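PDB 2IA0: putative HTH-type transcriptional regulator PF0864 from Pyrococcus furiosus, which probably binds specific DNA sequences as a transcriptional regulator of the Lrp/AsnC family, although its precise cellular role is unknown. Local coordinates for residues Ala78-Glu83 against Glu139-Ile144. Sequence-based numbering, arbitrary orientation.
Sequences ALIVLE and ENITSI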
loop_
_atom_site.group_PDB
_atom_site.type_symbol
_atom_site.label_atom_id
_atom_site.label_comp_id
_atom_site.label_asym_id
_atom_site.label_seq_id
_atom_site.Cartn_x
_atom_site.Cartn_y
_atom_site.Cartn_z
ATOM N N ALA A 78 9.862 6.780 -4.815
ATOM C CA ALA A 78 11.140 6.406 -4.203
ATOM C C ALA A 78 10.896 5.927 -2.783
ATOM O O ALA A 78 10.008 6.431 -2.071
ATOM C CB ALA A 78 12.116 7.563 -4.211
ATOM N N LEU A 79 11.639 4.905 -2.393
ATOM C CA LEU A 79 11.654 4.478 -1.014
ATOM C C LEU A 79 12.888 5.106 -0.333
ATOM O O LEU A 79 13.968 5.153 -0.898
ATOM C CB LEU A 79 11.688 2.957 -0.961
ATOM C CG LEU A 79 12.086 2.286 0.346
ATOM C CD1 LEU A 79 10.879 2.314 1.311
ATOM C CD2 LEU A 79 12.528 0.866 0.035
ATOM N N ILE A 80 12.702 5.619 0.875
ATOM C CA ILE A 80 13.765 6.321 1.609
ATOM C C ILE A 80 14.015 5.622 2.928
ATOM O O ILE A 80 13.082 5.333 3.649
ATOM C CB ILE A 80 13.350 7.779 1.877
ATOM C CG1 ILE A 80 12.920 8.433 0.555
ATOM C CG2 ILE A 80 14.497 8.564 2.567
ATOM C CD1 ILE A 80 12.618 9.862 0.664
ATOM N N VAL A 81 15.271 5.322 3.228
ATOM C CA VAL A 81 15.611 4.732 4.525
ATOM C C VAL A 81 16.597 5.605 5.291
ATOM O O VAL A 81 17.726 5.818 4.864
ATOM C CB VAL A 81 16.122 3.283 4.412
ATOM C CG1 VAL A 81 16.254 2.647 5.830
ATOM C CG2 VAL A 81 15.172 2.457 3.529
ATOM N N LEU A 82 16.125 6.122 6.421
ATOM C CA LEU A 82 16.881 7.001 7.297
ATOM C C LEU A 82 17.310 6.229 8.536
ATOM O O LEU A 82 16.513 5.512 9.120
ATOM C CB LEU A 82 15.984 8.167 7.752
ATOM C CG LEU A 82 15.321 9.037 6.693
ATOM C CD1 LEU A 82 14.608 10.179 7.370
ATOM C CD2 LEU A 82 16.350 9.556 5.712
ATOM N N GLU A 83 18.553 6.401 8.957
ATOM C CA GLU A 83 19.009 5.820 10.215
ATOM C C GLU A 83 19.505 6.946 11.116
ATOM O O GLU A 83 20.384 7.714 10.731
ATOM C CB GLU A 83 20.126 4.798 9.964
ATOM C CG GLU A 83 20.706 4.154 11.227
ATOM C CD GLU A 83 21.921 3.281 10.935
ATOM O OE1 GLU A 83 22.540 3.432 9.857
ATOM O OE2 GLU A 83 22.277 2.442 11.790
ATOM N N GLU A 139 15.447 19.380 0.507
ATOM C CA GLU A 139 14.675 20.244 1.400
ATOM C C GLU A 139 14.188 19.608 2.684
ATOM O O GLU A 139 14.163 20.263 3.731
ATOM C CB GLU A 139 13.489 20.848 0.645
ATOM C CG GLU A 139 13.840 22.163 -0.009
ATOM C CD GLU A 139 13.104 22.418 -1.305
ATOM O OE1 GLU A 139 11.877 22.174 -1.355
ATOM O OE2 GLU A 139 13.764 22.892 -2.274
ATOM N N ASN A 140 13.838 18.331 2.612
ATOM C CA ASN A 140 13.155 17.649 3.714
ATOM C C ASN A 140 13.901 16.446 4.299
ATOM O O ASN A 140 13.479 15.899 5.308
ATOM C CB ASN A 140 11.756 17.209 3.267
ATOM C CG ASN A 140 10.881 18.372 2.834
ATOM O OD1 ASN A 140 10.527 19.231 3.641
ATOM N ND2 ASN A 140 10.505 18.391 1.555
ATOM N N ILE A 141 14.998 16.030 3.668
ATOM C CA ILE A 141 15.743 14.845 4.127
ATOM C C ILE A 141 17.203 15.134 4.526
ATOM O O ILE A 141 17.634 14.765 5.613
ATOM C CB ILE A 141 15.626 13.656 3.108
ATOM C CG1 ILE A 141 14.145 13.222 2.904
ATOM C CG2 ILE A 141 16.558 12.482 3.475
ATOM C CD1 ILE A 141 13.378 12.730 4.152
ATOM N N THR A 142 17.964 15.789 3.659
ATOM C CA THR A 142 19.386 16.043 3.950
ATOM C C THR A 142 19.563 17.208 4.924
ATOM O O THR A 142 20.661 17.425 5.466
ATOM C CB THR A 142 20.225 16.271 2.677
ATOM O OG1 THR A 142 19.668 17.352 1.921
ATOM C CG2 THR A 142 20.277 15.002 1.821
ATOM N N SER A 143 18.461 17.929 5.141
ATOM C CA SER A 143 18.321 18.932 6.189
ATOM C C SER A 143 18.040 18.354 7.597
ATOM O O SER A 143 18.135 19.079 8.588
ATOM C CB SER A 143 17.171 19.858 5.818
ATOM O OG SER A 143 15.958 19.127 5.750
ATOM N N ILE A 144 17.657 17.078 7.691
ATOM C CA ILE A 144 17.443 16.453 8.999
ATOM C C ILE A 144 18.788 16.201 9.709
ATOM O O ILE A 144 19.618 15.432 9.198
ATOM C CB ILE A 144 16.631 15.125 8.900
ATOM C CG1 ILE A 144 15.239 15.356 8.314
ATOM C CG2 ILE A 144 16.526 14.423 10.267
ATOM C CD1 ILE A 144 14.665 14.090 7.657
#
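Where Leu82 meets Ile141 and Ile144 the touching groups are all aliphatic, with no ring face or edge among them; on one face of the β-sheet the CD1 methyl of Ile80 and the forked end of Leu82 reach the chain leaving helix 132-140. Leu82 divides its fork between two partners: CD2 touches Ile141 CG2 at 3.7 Å, and CD1 meets Ile144 CD1 at 3.9 Å, Leu82 and Ile144 crossing at about a right angle. Leucine suits this place because its terminal methyls diverge. Two residues earlier on the same face of the strand, Ile80 is extended (chi2 -175°), which carries its CD1 out to Ile141 CG1, a looser approach of 4.3 Å. Ile141, branched at CB, can thus serve both strand residues, with CG1 for Ile80 and CG2 for Leu82. The domain is a ferredoxin-like βαββαβ unit of the dimeric α+β barrel type, and this contact packs the connection from its second helix to its last strand against the inner strand 76-84. Helix 91-105 adds Leu104 beside Ile141, and Tyr96 and Ile100 beside Ile144. On the other face of the strand, Leu79 packs on Leu79 of the second subunit. Ile141 to Ile144 form a type I turn, with Ile144 N bonded to Ile141 O at 3.1 Å, so both isoleucines can turn toward the sheet while Thr142 points away. Polar Ser143 suits the solvent side: its OG donates to Glu139 O at 2.9 Å, approaching from above the carbonyl plane and tying the turn to the helix end.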